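Long-range contact in BT_4661 (Bacteroides thetaiotaomicron, PDB 4AK2), which binds heparin and probably heparan sulphate at the cell surface as a SusE-like polysaccharide-binding protein, this chain being its ligand-binding domain: residues Leu125-Pro136 against Val269-Phe280. Sequence-based numbering, arbitrary orientation.
With NA (sodium ion), chain C.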
loop_
_atom_site.group_PDB
_atom_site.type_symbol
_atom_site.label_atom_id
_atom_site.label_comp_id
_atom_site.label_asym_id
_atom_site.label_seq_id
_atom_site.Cartn_x
_atom_site.Cartn_y
_atom_site.Cartn_z
ATOM N N LEU A 125 -0.458 -14.910 -5.667
ATOM C CA LEU A 125 0.071 -14.350 -4.413
ATOM C C LEU A 125 -0.854 -13.263 -3.874
ATOM O O LEU A 125 -1.014 -12.219 -4.500
ATOM C CB LEU A 125 1.475 -13.774 -4.660
ATOM C CG LEU A 125 2.184 -13.175 -3.422
ATOM C CD1 LEU A 125 2.465 -14.274 -2.373
ATOM C CD2 LEU A 125 3.497 -12.564 -3.864
ATOM N N GLU A 126 -1.451 -13.517 -2.700
ATOM C CA GLU A 126 -2.434 -12.610 -2.151
ATOM C C GLU A 126 -2.184 -12.358 -0.664
ATOM O O GLU A 126 -2.217 -13.288 0.166
ATOM C CB GLU A 126 -3.870 -13.166 -2.326
ATOM C CG GLU A 126 -4.242 -13.260 -3.797
ATOM C CD GLU A 126 -5.702 -13.573 -4.033
ATOM O OE1 GLU A 126 -6.404 -13.926 -3.055
ATOM O OE2 GLU A 126 -6.158 -13.497 -5.188
ATOM N N TYR A 127 -1.969 -11.106 -0.297
ATOM C CA TYR A 127 -1.942 -10.696 1.098
ATOM C C TYR A 127 -3.360 -10.198 1.425
ATOM O O TYR A 127 -3.909 -9.360 0.688
ATOM C CB TYR A 127 -0.972 -9.518 1.273
ATOM C CG TYR A 127 0.496 -9.899 1.162
ATOM C CD1 TYR A 127 1.139 -9.987 -0.068
ATOM C CD2 TYR A 127 1.235 -10.204 2.294
ATOM C CE1 TYR A 127 2.466 -10.332 -0.170
ATOM C CE2 TYR A 127 2.569 -10.560 2.225
ATOM C CZ TYR A 127 3.185 -10.639 0.971
ATOM O OH TYR A 127 4.524 -11.023 0.876
ATOM N N THR A 128 -3.916 -10.691 2.511
ATOM C CA THR A 128 -5.263 -10.263 2.933
ATOM C C THR A 128 -5.160 -9.900 4.402
ATOM O O THR A 128 -5.172 -10.815 5.251
ATOM C CB THR A 128 -6.284 -11.397 2.713
ATOM O OG1 THR A 128 -6.321 -11.738 1.327
ATOM C CG2 THR A 128 -7.687 -10.988 3.193
ATOM N N PRO A 129 -5.104 -8.619 4.764
ATOM C CA PRO A 129 -5.184 -7.427 3.918
ATOM C C PRO A 129 -3.915 -7.215 3.121
ATOM O O PRO A 129 -2.824 -7.587 3.514
ATOM C CB PRO A 129 -5.339 -6.292 4.962
ATOM C CG PRO A 129 -4.567 -6.800 6.159
ATOM C CD PRO A 129 -4.885 -8.264 6.192
ATOM N N PHE A 130 -4.111 -6.545 1.982
ATOM C CA PHE A 130 -2.973 -6.155 1.112
ATOM C C PHE A 130 -2.452 -4.781 1.411
ATOM O O PHE A 130 -1.510 -4.324 0.734
ATOM C CB PHE A 130 -3.268 -6.370 -0.360
ATOM C CG PHE A 130 -4.371 -5.488 -0.905
ATOM C CD1 PHE A 130 -4.054 -4.204 -1.419
ATOM C CD2 PHE A 130 -5.706 -5.918 -0.951
ATOM C CE1 PHE A 130 -5.047 -3.408 -1.961
ATOM C CE2 PHE A 130 -6.705 -5.117 -1.478
ATOM C CZ PHE A 130 -6.363 -3.857 -1.973
ATOM N N VAL A 131 -3.007 -4.065 2.386
ATOM C CA VAL A 131 -2.465 -2.815 2.883
ATOM C C VAL A 131 -1.973 -3.112 4.305
ATOM O O VAL A 131 -2.799 -3.419 5.201
ATOM C CB VAL A 131 -3.470 -1.678 2.900
ATOM C CG1 VAL A 131 -2.807 -0.368 3.341
ATOM C CG2 VAL A 131 -4.123 -1.496 1.503
ATOM N N PHE A 132 -0.675 -3.098 4.518
ATOM C CA PHE A 132 -0.081 -3.351 5.824
ATOM C C PHE A 132 0.022 -1.996 6.521
ATOM O O PHE A 132 0.830 -1.144 6.102
ATOM C CB PHE A 132 1.317 -4.032 5.638
ATOM C CG PHE A 132 2.100 -4.152 6.930
ATOM C CD1 PHE A 132 1.442 -4.281 8.175
ATOM C CD2 PHE A 132 3.502 -4.106 6.921
ATOM C CE1 PHE A 132 2.145 -4.393 9.396
ATOM C CE2 PHE A 132 4.221 -4.254 8.145
ATOM C CZ PHE A 132 3.530 -4.344 9.363
ATOM N N GLN A 133 -0.758 -1.778 7.584
ATOM C CA GLN A 133 -0.756 -0.575 8.360
ATOM C C GLN A 133 0.262 -0.709 9.472
ATOM O O GLN A 133 0.098 -1.589 10.360
ATOM C CB GLN A 133 -2.146 -0.320 8.955
ATOM C CG GLN A 133 -3.149 -0.034 7.820
ATOM C CD GLN A 133 -4.531 0.276 8.385
ATOM O OE1 GLN A 133 -5.091 -0.530 9.132
ATOM N NE2 GLN A 133 -5.103 1.415 7.997
ATOM N N VAL A 134 1.328 0.077 9.433
ATOM C CA VAL A 134 2.448 -0.074 10.332
ATOM C C VAL A 134 2.833 1.240 10.973
ATOM O O VAL A 134 2.817 2.311 10.329
ATOM C CB VAL A 134 3.644 -0.731 9.574
ATOM C CG1 VAL A 134 4.221 0.204 8.470
ATOM C CG2 VAL A 134 4.750 -1.133 10.551
ATOM N N ASN A 135 3.234 1.194 12.239
ATOM C CA ASN A 135 3.739 2.363 12.944
ATOM C C ASN A 135 5.254 2.423 12.691
ATOM O O ASN A 135 5.965 1.510 13.075
ATOM C CB ASN A 135 3.465 2.190 14.441
ATOM C CG ASN A 135 4.013 3.318 15.285
ATOM O OD1 ASN A 135 4.901 4.063 14.901
ATOM N ND2 ASN A 135 3.424 3.482 16.455
ATOM N N PRO A 136 5.759 3.459 12.001
ATOM C CA PRO A 136 7.182 3.503 11.658
ATOM C C PRO A 136 8.094 3.632 12.865
ATOM O O PRO A 136 9.275 3.344 12.739
ATOM C CB PRO A 136 7.282 4.744 10.753
ATOM C CG PRO A 136 6.160 5.633 11.233
ATOM C CD PRO A 136 5.034 4.658 11.533
ATOM N N VAL A 269 5.371 -9.155 -9.378
ATOM C CA VAL A 269 4.059 -8.625 -8.932
ATOM C C VAL A 269 4.274 -7.477 -7.974
ATOM O O VAL A 269 5.365 -7.366 -7.368
ATOM C CB VAL A 269 3.193 -9.740 -8.273
ATOM C CG1 VAL A 269 2.571 -10.660 -9.324
ATOM C CG2 VAL A 269 3.993 -10.512 -7.208
ATOM N N SER A 270 3.240 -6.664 -7.757
ATOM C CA SER A 270 3.283 -5.668 -6.692
ATOM C C SER A 270 2.026 -5.840 -5.848
ATOM O O SER A 270 1.028 -5.130 -5.989
ATOM C CB SER A 270 3.413 -4.244 -7.242
ATOM O OG SER A 270 4.601 -4.100 -8.052
ATOM N N PRO A 271 2.078 -6.833 -4.935
ATOM C CA PRO A 271 0.864 -7.320 -4.255
ATOM C C PRO A 271 0.528 -6.618 -2.938
ATOM O O PRO A 271 -0.505 -6.958 -2.317
ATOM C CB PRO A 271 1.250 -8.796 -4.000
ATOM C CG PRO A 271 2.730 -8.717 -3.654
ATOM C CD PRO A 271 3.254 -7.709 -4.708
ATOM N N ILE A 272 1.378 -5.720 -2.480
ATOM C CA ILE A 272 1.185 -5.166 -1.122
ATOM C C ILE A 272 1.581 -3.692 -1.061
ATOM O O ILE A 272 2.624 -3.292 -1.580
ATOM C CB ILE A 272 1.941 -6.019 -0.065
ATOM C CG1 ILE A 272 1.599 -5.585 1.380
ATOM C CG2 ILE A 272 3.449 -5.989 -0.260
ATOM C CD1 ILE A 272 2.114 -6.547 2.456
ATOM N N PHE A 273 0.753 -2.921 -0.386
ATOM C CA PHE A 273 1.072 -1.552 -0.051
ATOM C C PHE A 273 1.420 -1.431 1.418
ATOM O O PHE A 273 0.739 -2.082 2.252
ATOM C CB PHE A 273 -0.124 -0.621 -0.352
ATOM C CG PHE A 273 0.099 0.360 -1.474
ATOM C CD1 PHE A 273 0.928 1.462 -1.286
ATOM C CD2 PHE A 273 -0.608 0.202 -2.643
ATOM C CE1 PHE A 273 1.131 2.378 -2.316
ATOM C CE2 PHE A 273 -0.447 1.121 -3.686
ATOM C CZ PHE A 273 0.412 2.213 -3.500
ATOM N N ILE A 274 2.459 -0.713 1.782
ATOM C CA ILE A 274 2.789 -0.475 3.178
ATOM C C ILE A 274 2.357 0.953 3.525
ATOM O O ILE A 274 2.750 1.918 2.860
ATOM C CB ILE A 274 4.321 -0.567 3.431
ATOM C CG1 ILE A 274 4.936 -1.844 2.858
ATOM C CG2 ILE A 274 4.613 -0.375 4.924
ATOM C CD1 ILE A 274 4.251 -3.125 3.184
ATOM N N TRP A 275 1.507 1.118 4.536
ATOM C CA TRP A 275 1.021 2.412 4.945
ATOM C C TRP A 275 1.580 2.747 6.291
ATOM O O TRP A 275 1.202 2.070 7.305
ATOM C CB TRP A 275 -0.504 2.462 4.908
ATOM C CG TRP A 275 -1.142 3.749 5.341
ATOM C CD1 TRP A 275 -0.546 4.943 5.711
ATOM C CD2 TRP A 275 -2.572 3.964 5.480
ATOM N NE1 TRP A 275 -1.517 5.885 6.053
ATOM C CE2 TRP A 275 -2.748 5.338 5.938
ATOM C CE3 TRP A 275 -3.696 3.160 5.295
ATOM C CZ2 TRP A 275 -4.010 5.865 6.202
ATOM C CZ3 TRP A 275 -4.954 3.689 5.544
ATOM C CH2 TRP A 275 -5.109 5.025 5.985
ATOM N N PHE A 276 2.492 3.689 6.404
ATOM C CA PHE A 276 3.129 4.128 7.641
ATOM C C PHE A 276 2.316 5.225 8.279
ATOM O O PHE A 276 1.981 6.229 7.666
ATOM C CB PHE A 276 4.522 4.734 7.346
ATOM C CG PHE A 276 5.426 3.838 6.549
ATOM C CD1 PHE A 276 6.303 2.924 7.154
ATOM C CD2 PHE A 276 5.461 3.945 5.148
ATOM C CE1 PHE A 276 7.144 2.122 6.414
ATOM C CE2 PHE A 276 6.299 3.133 4.407
ATOM C CZ PHE A 276 7.144 2.220 5.023
ATOM N N ASP A 277 1.992 5.047 9.574
ATOM C CA ASP A 277 1.360 6.119 10.376
ATOM C C ASP A 277 1.605 5.802 11.855
ATOM O O ASP A 277 1.317 4.681 12.314
ATOM C CB ASP A 277 -0.155 6.178 10.082
ATOM C CG ASP A 277 -0.843 7.401 10.636
ATOM O OD1 ASP A 277 -0.540 7.813 11.766
ATOM O OD2 ASP A 277 -1.762 7.895 9.951
ATOM N N THR A 278 2.180 6.762 12.562
ATOM C CA THR A 278 2.416 6.597 13.998
ATOM C C THR A 278 1.137 6.364 14.826
ATOM O O THR A 278 1.245 5.925 15.978
ATOM C CB THR A 278 3.178 7.792 14.613
ATOM O OG1 THR A 278 2.519 8.998 14.297
ATOM C CG2 THR A 278 4.612 7.839 14.149
ATOM N N LYS A 279 -0.034 6.641 14.257
ATOM C CA LYS A 279 -1.285 6.423 14.974
ATOM C C LYS A 279 -1.712 4.958 14.940
ATOM O O LYS A 279 -2.606 4.573 15.683
ATOM C CB LYS A 279 -2.408 7.304 14.373
ATOM C CG LYS A 279 -2.284 8.799 14.561
ATOM C CD LYS A 279 -2.020 9.152 15.998
ATOM N N PHE A 280 -1.077 4.131 14.120
ATOM C CA PHE A 280 -1.482 2.722 13.990
ATOM C C PHE A 280 -0.976 1.881 15.157
ATOM O O PHE A 280 0.223 1.872 15.460
ATOM C CB PHE A 280 -0.961 2.087 12.680
ATOM C CG PHE A 280 -1.611 2.609 11.407
ATOM C CD1 PHE A 280 -2.950 2.989 11.367
ATOM C CD2 PHE A 280 -0.871 2.771 10.210
ATOM C CE1 PHE A 280 -3.547 3.476 10.220
ATOM C CE2 PHE A 280 -1.484 3.225 9.041
ATOM C CZ PHE A 280 -2.808 3.591 9.051
HETATM NA NA NA C . 5.794 -1.485 -8.149
HETATM O O HOH W 1 -2.024 -9.176 -2.554
HETATM O O HOH W 2 3.649 -0.576 -9.229
#
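Two parallel strands of the mixed sheet in the ligand-binding domain, 131-134 and 273-276, run side by side here, joined by five backbone hydrogen bonds from Phe273 N to Phe130 O through to Asp277 N to Val134 O. The straightest is Trp275 N to Phe132 O (172° at the hydrogen). Ahead of the paired strands, a water links the two segments, accepting from Tyr127 N and donating to Pro271 O. On the same side of the sheet as Phe132 and Val134, Ile272 reaches out with CG1 anti to its backbone N (chi1 -172°), laying CD1 over one face of the Tyr127 ring, 4.0 Å from its centroid. Ile274 CD1 meets the Phe132 ring at its edge, and Val134 CG1 packs against both Ile274 CG2 (3.6 Å) and Phe276 CD1 (3.7 Å). Ile231 and Val229 of strand 229-231 add to this apolar layer, and Phe276 stacks on Trp236.

The other side carries Val131, Gln133 and Trp275, with Val131 CG1 on Trp275 CB (4.0 Å). A type I turn from Asp277 to Phe280, with Asp277 OD1 accepting from Lys279 N in an Asx turn, swings Phe280 back, its CZ 3.5 Å above the centre of the Trp275 ring. Gln133 CB sits over one Phe280 face, Asp277 CB over the opposite one. The extended glutamine packs along both rings, NE2 3.3 Å from both Phe280 CZ and Trp275 CZ3. An alanine in place of Phe280 would probably strip the cover from the Trp275 face and from Gln133 CB, leaving the amide freer to turn.

At the other end, Ser270 OG and Asp163 O bind a sodium ion. The backbone bonds thus satisfy buried strand amides and carbonyls, while apolar and aromatic groups fill both faces.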